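Local coordinates for protein cycloalternan-forming enzyme (Listeria monocytogenes serovar 1/2a, PDB 5F7U) that belongs to glycoside hydrolase family 31 and joins a TIM-barrel domain to several beta domains, including a family 6 carbohydrate-binding module, at residues L360-F365 with Y704-A709; I801-M806 with S836-Y841; K821-L826 with D843-E848. The protein carries 1 engineered substitution. All coordinates share one frame; numbering follows the deposited sequence.

Contact 1: residues L360-F365 with Y704-A709; sequences LPKWAF and YIYTAA
Tyr706 reaches from helix 702-715 to the 360-365 segment, which leads into strand 367-369, the first strand of the family 31 TIM barrel. Its OH donates a hydrogen bond to Leu360 O at 2.7 Å. The C=O...OH angle is 136°, and the hydroxyl is tilted out of the carbonyl plane. Leu360 O lies at the edge of the Tyr706 ring, near its plane. One face of the same ring is covered by Lys362. Lys362 CB lies 3.9 Å from the Tyr706 ring centroid, almost on the ring normal, in a CH-pi contact. CG and CD run on over the ring, and Lys362 CD comes to 3.7 Å from Tyr706 CD2. The lysine CG is anti to the backbone N (chi1 -167°), which lays the aliphatic chain over the tyrosine, and the amine end carries on past the ring. Phe365 meets Tyr706 obliquely, with the planes at 53° and Phe365 CD2 3.6 Å from Tyr706 CD1. Ala709 CB lies over a face of the Phe365 ring, 3.6 Å from Phe365 CZ. Ile705 CG2 adds a looser apolar touch on Phe365 CB. Backbone bonds of the 3-10 turn position this group: Ala364 N to Pro361 O, and Phe365 N to Lys362 O. Further out, Leu702 packs on Lys362 and Phe365, and Tyr627 meets the Phe365 ring edge-to-face. Phe365 O accepts a hydrogen bond from Arg698 NE.

Contact 2: residues I801-M806 with S836-Y841; sequences IIPMNM and SEYSFY
Ile801 and Pro803 pack against Tyr838 and Phe840 in a largely apolar contact between two sheets. Strand 801-806 is an outermost strand of a five-stranded mixed sheet. Strand 835-842 is an outermost strand of a six-stranded antiparallel sheet. The two strand segments come within 7.9 Å at their axes and run in roughly the same direction, crossing at -30°. They share no hydrogen bond. Tyr838 does most of the work on its side. Its CG is anti to the backbone N (chi1 179°), and the ring lies beneath Ile801 O, which stands 3.6 Å above the centre of one face. Nearer the backbone, Ile801 CB and Tyr838 CB are 3.8 Å apart. The Pro803 ring crosses the far end of the tyrosine at about a right angle, with Pro803 CD 3.5 Å from Tyr838 CE2. Pro803 also touches Phe840, two residues on, its CG 3.7 Å from Phe840 CD1. At the other end Ile801 CD1 rests near Ser836 OG, whose hydrogen-bond partner is Gly799 O. Thr707 of helix 702-715 packs on both Tyr838 and Phe840. Edge strands of two sheets facing each other at this angle are consistent with the aligned packing of a beta-sandwich.

Contact 3: residues K821-L826 with D843-E848; sequences KSYDNL and DVNGGE. With MG (magnesium ion), chain K.
Tyr823 OH is gripped by two partners beside the 843-848 segment. Water 2 donates a hydrogen bond to Tyr823 OH at 2.7 Å, from the edge of the ring and in its plane. Asp842 OD1 is also hydrogen-bonded to this hydroxyl. Water 2 in turn takes a weak bond from Asp843 N at 3.4 Å, and thus links the two segments. Val844 makes the main apolar contact. Its CG2 sits over one face of the Tyr823 ring, 3.6 Å from the centroid and 19° off the normal, in a CH-pi contact. Leu826 CD1 lies over the opposite face, so the ring is held between two aliphatic groups. The other valine branch, CG1, is anti to the backbone N (chi1 163°) and points to the 821-822 backbone, with Val844 CG1 3.5 Å from Lys821 O. A second water bridge closes this side. Water 1 donates to Lys821 O at 3.2 Å and to Val844 O at 3.0 Å. The same stretch of chain binds a magnesium ion through two main-chain oxygens, Tyr823 O and Asp824 O, each 2.2 Å from the metal. Three waters are also bound to it. Ser822 belongs with Asp819 to another magnesium site nearby. Beyond Val844 the chain reverses in a type I' turn from Asn845 to Glu848, with Gly846 and Gly847 at its two central positions. The connection 843-847, which holds most of this turn, joins antiparallel strands 835-842 and 848-857 as a beta hairpin. Tyr823 also packs on Phe840 of strand 835-842 and on Pro703 of helix 702-715, and Asp843 touches Tyr706 of that helix. Leu826 is backbone-bonded to Thr875 of the neighbouring strand 874-879.

In the fold
The three contacts lie side by side, with centres 12 to 13 Å apart, and run from a buried place to the surface. Contact 1 is buried beside the first strand of the TIM barrel and combines aromatic packing with one direct hydrogen bond. Contact 2 is partly buried and relies on apolar packing between sheets. Contact 3 is at the surface, pairs a valine with a tyrosine face, and adds two water bridges; a magnesium ion binds its first segment. Helix 702-715 borders all three, and its Thr707 OG1 probably bonds to Tyr841 N of contact 2. Strands 801-806 and 825-830 are sheet neighbours, joining contacts 2 and 3; just before strand 825-830, Asp824 N probably bonds to Asn805 OD1.

Contact 1: residues L360-F365 with Y704-A709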
loop_
_atom_site.group_PDB
_atom_site.type_symbol
_atom_site.label_atom_id
_atom_site.label_comp_id
_atom_site.label_asym_id
_atom_site.label_seq_id
_atom_site.Cartn_x
_atom_site.Cartn_y
_atom_site.Cartn_z
ATOM N N LEU A 360 -14.838 -1.657 -1.653
ATOM C CA LEU A 360 -15.538 -0.948 -0.580
ATOM C C LEU A 360 -16.480 0.093 -1.165
ATOM O O LEU A 360 -16.258 0.524 -2.294
ATOM C CB LEU A 360 -14.498 -0.263 0.317
ATOM C CG LEU A 360 -13.526 -1.202 1.062
ATOM C CD1 LEU A 360 -12.583 -0.351 1.886
ATOM C CD2 LEU A 360 -14.224 -2.235 1.960
ATOM N N PRO A 361 -17.523 0.505 -0.407
ATOM C CA PRO A 361 -18.372 1.599 -0.897
ATOM C C PRO A 361 -17.614 2.887 -1.119
ATOM O O PRO A 361 -16.553 3.103 -0.519
ATOM C CB PRO A 361 -19.435 1.790 0.189
ATOM C CG PRO A 361 -19.082 0.905 1.297
ATOM C CD PRO A 361 -17.956 0.002 0.915
ATOM N N LYS A 362 -18.162 3.734 -1.993
ATOM C CA LYS A 362 -17.523 5.002 -2.317
ATOM C C LYS A 362 -17.220 5.879 -1.113
ATOM O O LYS A 362 -16.219 6.594 -1.102
ATOM C CB LYS A 362 -18.371 5.772 -3.324
ATOM C CG LYS A 362 -17.621 6.952 -3.933
ATOM C CD LYS A 362 -18.194 7.238 -5.311
ATOM C CE LYS A 362 -19.103 8.410 -5.337
ATOM N NZ LYS A 362 -19.557 8.425 -6.788
ATOM N N TRP A 363 -18.064 5.822 -0.086
ATOM C CA TRP A 363 -17.810 6.639 1.106
ATOM C C TRP A 363 -16.473 6.387 1.781
ATOM O O TRP A 363 -15.912 7.290 2.391
ATOM C CB TRP A 363 -18.952 6.550 2.128
ATOM C CG TRP A 363 -19.037 5.294 2.975
ATOM C CD1 TRP A 363 -19.862 4.213 2.761
ATOM C CD2 TRP A 363 -18.311 5.012 4.187
ATOM N NE1 TRP A 363 -19.680 3.280 3.752
ATOM C CE2 TRP A 363 -18.749 3.744 4.650
ATOM C CE3 TRP A 363 -17.347 5.713 4.934
ATOM C CZ2 TRP A 363 -18.246 3.155 5.826
ATOM C CZ3 TRP A 363 -16.838 5.126 6.108
ATOM C CH2 TRP A 363 -17.296 3.850 6.540
ATOM N N ALA A 364 -15.948 5.173 1.635
ATOM C CA ALA A 364 -14.639 4.861 2.187
ATOM C C ALA A 364 -13.514 5.706 1.565
ATOM O O ALA A 364 -12.449 5.843 2.172
ATOM C CB ALA A 364 -14.357 3.368 2.050
ATOM N N PHE A 365 -13.773 6.282 0.389
ATOM C CA PHE A 365 -12.767 7.052 -0.373
ATOM C C PHE A 365 -12.838 8.569 -0.220
ATOM O O PHE A 365 -12.084 9.299 -0.877
ATOM C CB PHE A 365 -12.783 6.577 -1.829
ATOM C CG PHE A 365 -12.420 5.134 -1.930
ATOM C CD1 PHE A 365 -11.078 4.746 -1.893
ATOM C CD2 PHE A 365 -13.416 4.152 -1.933
ATOM C CE1 PHE A 365 -10.723 3.397 -1.887
ATOM C CE2 PHE A 365 -13.077 2.806 -1.928
ATOM C CZ PHE A 365 -11.727 2.423 -1.915
ATOM N N TYR A 704 -12.774 9.179 -10.733
ATOM C CA TYR A 704 -11.515 8.558 -11.157
ATOM C C TYR A 704 -10.958 7.660 -10.052
ATOM O O TYR A 704 -10.564 6.514 -10.312
ATOM C CB TYR A 704 -10.511 9.664 -11.515
ATOM C CG TYR A 704 -9.079 9.230 -11.763
ATOM C CD1 TYR A 704 -8.680 8.794 -13.026
ATOM C CD2 TYR A 704 -8.114 9.288 -10.737
ATOM C CE1 TYR A 704 -7.364 8.418 -13.278
ATOM C CE2 TYR A 704 -6.788 8.873 -10.961
ATOM C CZ TYR A 704 -6.425 8.462 -12.238
ATOM O OH TYR A 704 -5.128 8.067 -12.509
ATOM N N ILE A 705 -10.911 8.197 -8.829
ATOM C CA ILE A 705 -10.408 7.447 -7.666
ATOM C C ILE A 705 -11.217 6.173 -7.434
ATOM O O ILE A 705 -10.648 5.094 -7.217
ATOM C CB ILE A 705 -10.392 8.338 -6.399
ATOM C CG1 ILE A 705 -9.354 9.474 -6.578
ATOM C CG2 ILE A 705 -10.145 7.509 -5.121
ATOM C CD1 ILE A 705 -9.421 10.538 -5.483
ATOM N N TYR A 706 -12.540 6.284 -7.526
ATOM C CA TYR A 706 -13.368 5.121 -7.241
ATOM C C TYR A 706 -13.305 4.098 -8.366
ATOM O O TYR A 706 -13.365 2.893 -8.115
ATOM C CB TYR A 706 -14.807 5.527 -6.916
ATOM C CG TYR A 706 -15.593 4.430 -6.229
ATOM C CD1 TYR A 706 -15.072 3.757 -5.096
ATOM C CD2 TYR A 706 -16.841 4.035 -6.710
ATOM C CE1 TYR A 706 -15.778 2.749 -4.471
ATOM C CE2 TYR A 706 -17.572 3.030 -6.073
ATOM C CZ TYR A 706 -17.036 2.385 -4.966
ATOM O OH TYR A 706 -17.764 1.382 -4.359
ATOM N N THR A 707 -13.160 4.569 -9.611
ATOM C CA THR A 707 -12.921 3.621 -10.703
ATOM C C THR A 707 -11.607 2.877 -10.462
ATOM O O THR A 707 -11.524 1.668 -10.713
ATOM C CB THR A 707 -12.929 4.318 -12.081
ATOM O OG1 THR A 707 -14.208 4.917 -12.282
ATOM C CG2 THR A 707 -12.694 3.319 -13.234
ATOM N N ALA A 708 -10.591 3.590 -9.978
ATOM C CA ALA A 708 -9.317 2.921 -9.650
ATOM C C ALA A 708 -9.495 1.903 -8.523
ATOM O O ALA A 708 -8.889 0.831 -8.558
ATOM C CB ALA A 708 -8.229 3.931 -9.299
ATOM N N ALA A 709 -10.346 2.218 -7.551
ATOM C CA ALA A 709 -10.635 1.274 -6.462
ATOM C C ALA A 709 -11.253 -0.028 -7.011
ATOM O O ALA A 709 -10.877 -1.132 -6.597
ATOM C CB ALA A 709 -11.552 1.915 -5.428
#

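Contact 2: residues I801-M806 with S836-Y841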
loop_
_atom_site.group_PDB
_atom_site.type_symbol
_atom_site.label_atom_id
_atom_site.label_comp_id
_atom_site.label_asym_id
_atom_site.label_seq_id
_atom_site.Cartn_x
_atom_site.Cartn_y
_atom_site.Cartn_z
ATOM N N ILE A 801 -7.783 9.684 -19.828
ATOM C CA ILE A 801 -9.203 10.051 -19.793
ATOM C C ILE A 801 -9.573 9.970 -18.317
ATOM O O ILE A 801 -9.576 8.888 -17.734
ATOM C CB ILE A 801 -10.086 9.104 -20.650
ATOM C CG1 ILE A 801 -9.631 9.142 -22.123
ATOM C CG2 ILE A 801 -11.558 9.517 -20.525
ATOM C CD1 ILE A 801 -9.960 7.888 -22.932
ATOM N N ILE A 802 -9.826 11.131 -17.709
ATOM C CA ILE A 802 -10.002 11.225 -16.246
ATOM C C ILE A 802 -11.409 11.727 -15.914
ATOM O O ILE A 802 -11.699 12.895 -16.142
ATOM C CB ILE A 802 -8.933 12.147 -15.619
ATOM C CG1 ILE A 802 -7.519 11.607 -15.925
ATOM C CG2 ILE A 802 -9.148 12.303 -14.106
ATOM C CD1 ILE A 802 -6.426 12.668 -15.815
ATOM N N PRO A 803 -12.276 10.853 -15.353
ATOM C CA PRO A 803 -13.625 11.303 -14.960
ATOM C C PRO A 803 -13.573 12.159 -13.713
ATOM O O PRO A 803 -12.794 11.873 -12.782
ATOM C CB PRO A 803 -14.375 10.011 -14.674
ATOM C CG PRO A 803 -13.309 9.035 -14.290
ATOM C CD PRO A 803 -12.046 9.432 -15.025
ATOM N N MET A 804 -14.388 13.208 -13.697
ATOM C CA MET A 804 -14.379 14.180 -12.616
ATOM C C MET A 804 -15.795 14.637 -12.287
ATOM O O MET A 804 -16.682 14.599 -13.134
ATOM C CB MET A 804 -13.510 15.388 -12.963
ATOM C CG MET A 804 -12.078 15.074 -13.374
ATOM S SD MET A 804 -11.166 16.577 -13.754
ATOM C CE MET A 804 -12.051 17.229 -15.156
ATOM N N ASN A 805 -15.987 15.057 -11.047
ATOM C CA ASN A 805 -17.250 15.636 -10.609
ATOM C C ASN A 805 -16.966 17.101 -10.299
ATOM O O ASN A 805 -16.314 17.398 -9.303
ATOM C CB ASN A 805 -17.773 14.896 -9.368
ATOM C CG ASN A 805 -19.136 15.391 -8.940
ATOM O OD1 ASN A 805 -19.876 15.953 -9.742
ATOM N ND2 ASN A 805 -19.478 15.187 -7.673
ATOM N N MET A 806 -17.444 17.997 -11.169
ATOM C CA MET A 806 -17.099 19.434 -11.110
ATOM C C MET A 806 -18.302 20.304 -10.787
ATOM O O MET A 806 -19.444 19.915 -11.036
ATOM C CB MET A 806 -16.504 19.905 -12.453
ATOM C CG MET A 806 -15.290 19.121 -12.927
ATOM S SD MET A 806 -13.854 19.258 -11.851
ATOM C CE MET A 806 -12.814 20.347 -12.814
ATOM N N SER A 836 -6.976 6.125 -27.303
ATOM C CA SER A 836 -7.046 5.689 -25.927
ATOM C C SER A 836 -8.466 5.348 -25.528
ATOM O O SER A 836 -9.437 5.780 -26.166
ATOM C CB SER A 836 -6.362 6.693 -24.977
ATOM O OG SER A 836 -6.863 7.998 -25.130
ATOM N N GLU A 837 -8.576 4.496 -24.519
ATOM C CA GLU A 837 -9.880 4.014 -24.079
ATOM C C GLU A 837 -9.889 3.956 -22.571
ATOM O O GLU A 837 -8.834 3.803 -21.937
ATOM C CB GLU A 837 -10.228 2.659 -24.712
ATOM C CG GLU A 837 -9.361 1.489 -24.275
ATOM C CD GLU A 837 -9.540 0.224 -25.115
ATOM O OE1 GLU A 837 -10.635 -0.008 -25.684
ATOM O OE2 GLU A 837 -8.561 -0.564 -25.201
ATOM N N TYR A 838 -11.074 4.092 -22.001
ATOM C CA TYR A 838 -11.213 4.060 -20.560
ATOM C C TYR A 838 -12.573 3.497 -20.194
ATOM O O TYR A 838 -13.571 3.851 -20.814
ATOM C CB TYR A 838 -11.073 5.476 -20.026
ATOM C CG TYR A 838 -11.226 5.632 -18.526
ATOM C CD1 TYR A 838 -10.191 5.275 -17.660
ATOM C CD2 TYR A 838 -12.388 6.198 -17.978
ATOM C CE1 TYR A 838 -10.309 5.457 -16.282
ATOM C CE2 TYR A 838 -12.516 6.380 -16.604
ATOM C CZ TYR A 838 -11.479 5.999 -15.763
ATOM O OH TYR A 838 -11.581 6.207 -14.399
ATOM N N SER A 839 -12.594 2.619 -19.198
ATOM C CA SER A 839 -13.839 2.054 -18.688
ATOM C C SER A 839 -14.155 2.741 -17.372
ATOM O O SER A 839 -13.482 2.490 -16.365
ATOM C CB SER A 839 -13.688 0.544 -18.474
ATOM O OG SER A 839 -14.947 -0.102 -18.433
ATOM N N PHE A 840 -15.161 3.616 -17.387
ATOM C CA PHE A 840 -15.583 4.351 -16.198
ATOM C C PHE A 840 -16.623 3.562 -15.382
ATOM O O PHE A 840 -17.627 3.111 -15.920
ATOM C CB PHE A 840 -16.147 5.712 -16.638
ATOM C CG PHE A 840 -16.832 6.479 -15.554
ATOM C CD1 PHE A 840 -16.196 6.742 -14.328
ATOM C CD2 PHE A 840 -18.136 6.961 -15.760
ATOM C CE1 PHE A 840 -16.846 7.454 -13.333
ATOM C CE2 PHE A 840 -18.781 7.692 -14.772
ATOM C CZ PHE A 840 -18.142 7.925 -13.555
ATOM N N TYR A 841 -16.361 3.414 -14.085
ATOM C CA TYR A 841 -17.297 2.783 -13.168
ATOM C C TYR A 841 -18.296 3.804 -12.650
ATOM O O TYR A 841 -17.986 4.607 -11.759
ATOM C CB TYR A 841 -16.530 2.161 -12.004
ATOM C CG TYR A 841 -17.371 1.381 -11.017
ATOM C CD1 TYR A 841 -18.312 0.434 -11.446
ATOM C CD2 TYR A 841 -17.187 1.562 -9.644
ATOM C CE1 TYR A 841 -19.069 -0.285 -10.527
ATOM C CE2 TYR A 841 -17.926 0.842 -8.717
ATOM C CZ TYR A 841 -18.862 -0.073 -9.160
ATOM O OH TYR A 841 -19.585 -0.776 -8.231
#

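Contact 3: residues K821-L826 with D843-E848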
loop_
_atom_site.group_PDB
_atom_site.type_symbol
_atom_site.label_atom_id
_atom_site.label_comp_id
_atom_site.label_asym_id
_atom_site.label_seq_id
_atom_site.Cartn_x
_atom_site.Cartn_y
_atom_site.Cartn_z
ATOM N N LYS A 821 -24.871 10.278 -4.098
ATOM C CA LYS A 821 -25.997 9.746 -4.880
ATOM C C LYS A 821 -26.139 10.391 -6.259
ATOM O O LYS A 821 -26.957 9.937 -7.070
ATOM C CB LYS A 821 -27.325 9.885 -4.115
ATOM C CG LYS A 821 -27.467 8.979 -2.896
ATOM C CD LYS A 821 -28.941 8.829 -2.514
ATOM C CE LYS A 821 -29.145 8.000 -1.249
ATOM N NZ LYS A 821 -28.586 6.611 -1.342
ATOM N N SER A 822 -25.387 11.461 -6.509
ATOM C CA SER A 822 -25.459 12.193 -7.786
ATOM C C SER A 822 -24.160 12.926 -8.082
ATOM O O SER A 822 -23.359 13.168 -7.179
ATOM C CB SER A 822 -26.613 13.208 -7.769
ATOM O OG SER A 822 -26.361 14.230 -6.814
ATOM N N TYR A 823 -23.952 13.267 -9.350
ATOM C CA TYR A 823 -22.868 14.168 -9.722
ATOM C C TYR A 823 -23.420 15.573 -9.831
ATOM O O TYR A 823 -24.627 15.767 -10.063
ATOM C CB TYR A 823 -22.262 13.791 -11.089
ATOM C CG TYR A 823 -21.828 12.338 -11.209
ATOM C CD1 TYR A 823 -20.744 11.842 -10.474
ATOM C CD2 TYR A 823 -22.510 11.459 -12.055
ATOM C CE1 TYR A 823 -20.355 10.507 -10.581
ATOM C CE2 TYR A 823 -22.121 10.126 -12.174
ATOM C CZ TYR A 823 -21.042 9.657 -11.437
ATOM O OH TYR A 823 -20.664 8.327 -11.516
ATOM N N ASP A 824 -22.532 16.549 -9.722
ATOM C CA ASP A 824 -22.863 17.920 -10.070
ATOM C C ASP A 824 -22.739 17.994 -11.607
ATOM O O ASP A 824 -23.723 17.705 -12.310
ATOM C CB ASP A 824 -21.973 18.899 -9.294
ATOM C CG ASP A 824 -22.391 20.356 -9.456
ATOM O OD1 ASP A 824 -23.213 20.683 -10.337
ATOM O OD2 ASP A 824 -21.876 21.200 -8.691
ATOM N N ASN A 825 -21.539 18.300 -12.107
ATOM C CA ASN A 825 -21.225 18.208 -13.543
ATOM C C ASN A 825 -20.247 17.073 -13.809
ATOM O O ASN A 825 -19.041 17.196 -13.517
ATOM C CB ASN A 825 -20.645 19.517 -14.083
ATOM C CG ASN A 825 -21.600 20.688 -13.945
ATOM O OD1 ASN A 825 -22.799 20.556 -14.174
ATOM N ND2 ASN A 825 -21.066 21.847 -13.599
ATOM N N LEU A 826 -20.752 15.962 -14.332
ATOM C CA LEU A 826 -19.857 14.835 -14.662
ATOM C C LEU A 826 -19.020 15.264 -15.862
ATOM O O LEU A 826 -19.570 15.686 -16.894
ATOM C CB LEU A 826 -20.652 13.576 -14.962
ATOM C CG LEU A 826 -19.918 12.322 -15.427
ATOM C CD1 LEU A 826 -18.986 11.798 -14.346
ATOM C CD2 LEU A 826 -20.977 11.285 -15.780
ATOM N N ASP A 843 -20.779 4.569 -10.517
ATOM C CA ASP A 843 -21.398 4.141 -9.249
ATOM C C ASP A 843 -22.733 4.843 -8.989
ATOM O O ASP A 843 -23.625 4.273 -8.346
ATOM C CB ASP A 843 -20.450 4.405 -8.059
ATOM C CG ASP A 843 -20.966 3.817 -6.739
ATOM O OD1 ASP A 843 -21.280 2.604 -6.687
ATOM O OD2 ASP A 843 -21.052 4.559 -5.729
ATOM N N VAL A 844 -22.861 6.082 -9.460
ATOM C CA VAL A 844 -24.094 6.863 -9.281
ATOM C C VAL A 844 -25.267 6.160 -9.962
ATOM O O VAL A 844 -26.392 6.174 -9.445
ATOM C CB VAL A 844 -23.894 8.346 -9.718
ATOM C CG1 VAL A 844 -25.210 9.107 -9.945
ATOM C CG2 VAL A 844 -23.044 9.077 -8.681
ATOM N N ASN A 845 -24.986 5.519 -11.092
ATOM C CA ASN A 845 -26.009 4.929 -11.936
ATOM C C ASN A 845 -25.922 3.402 -12.021
ATOM O O ASN A 845 -25.824 2.830 -13.113
ATOM C CB ASN A 845 -25.976 5.581 -13.323
ATOM C CG ASN A 845 -26.176 7.087 -13.267
ATOM O OD1 ASN A 845 -25.257 7.862 -13.556
ATOM N ND2 ASN A 845 -27.373 7.508 -12.910
ATOM N N GLY A 846 -25.955 2.759 -10.859
ATOM C CA GLY A 846 -26.100 1.302 -10.757
ATOM C C GLY A 846 -24.830 0.526 -11.050
ATOM O O GLY A 846 -24.876 -0.688 -11.272
ATOM N N GLY A 847 -23.703 1.233 -11.072
ATOM C CA GLY A 847 -22.413 0.606 -11.307
ATOM C C GLY A 847 -22.156 0.203 -12.752
ATOM O O GLY A 847 -21.338 -0.677 -12.998
ATOM N N GLU A 848 -22.855 0.830 -13.705
ATOM C CA GLU A 848 -22.658 0.563 -15.136
ATOM C C GLU A 848 -21.229 0.915 -15.514
ATOM O O GLU A 848 -20.756 1.975 -15.121
ATOM C CB GLU A 848 -23.560 1.471 -15.987
ATOM C CG GLU A 848 -25.053 1.263 -15.845
ATOM C CD GLU A 848 -25.604 0.277 -16.845
ATOM O OE1 GLU A 848 -26.057 -0.801 -16.400
ATOM O OE2 GLU A 848 -25.589 0.582 -18.068
HETATM MG MG MG K . -25.582 16.625 -11.835
HETATM O O HOH W 1 -27.607 6.830 -6.807
HETATM O O HOH W 2 -18.882 7.293 -9.714
HETATM O O HOH W 3 -25.260 15.051 -13.223
HETATM O O HOH W 4 -26.712 17.593 -13.959
HETATM O O HOH W 5 -27.457 15.303 -10.993
#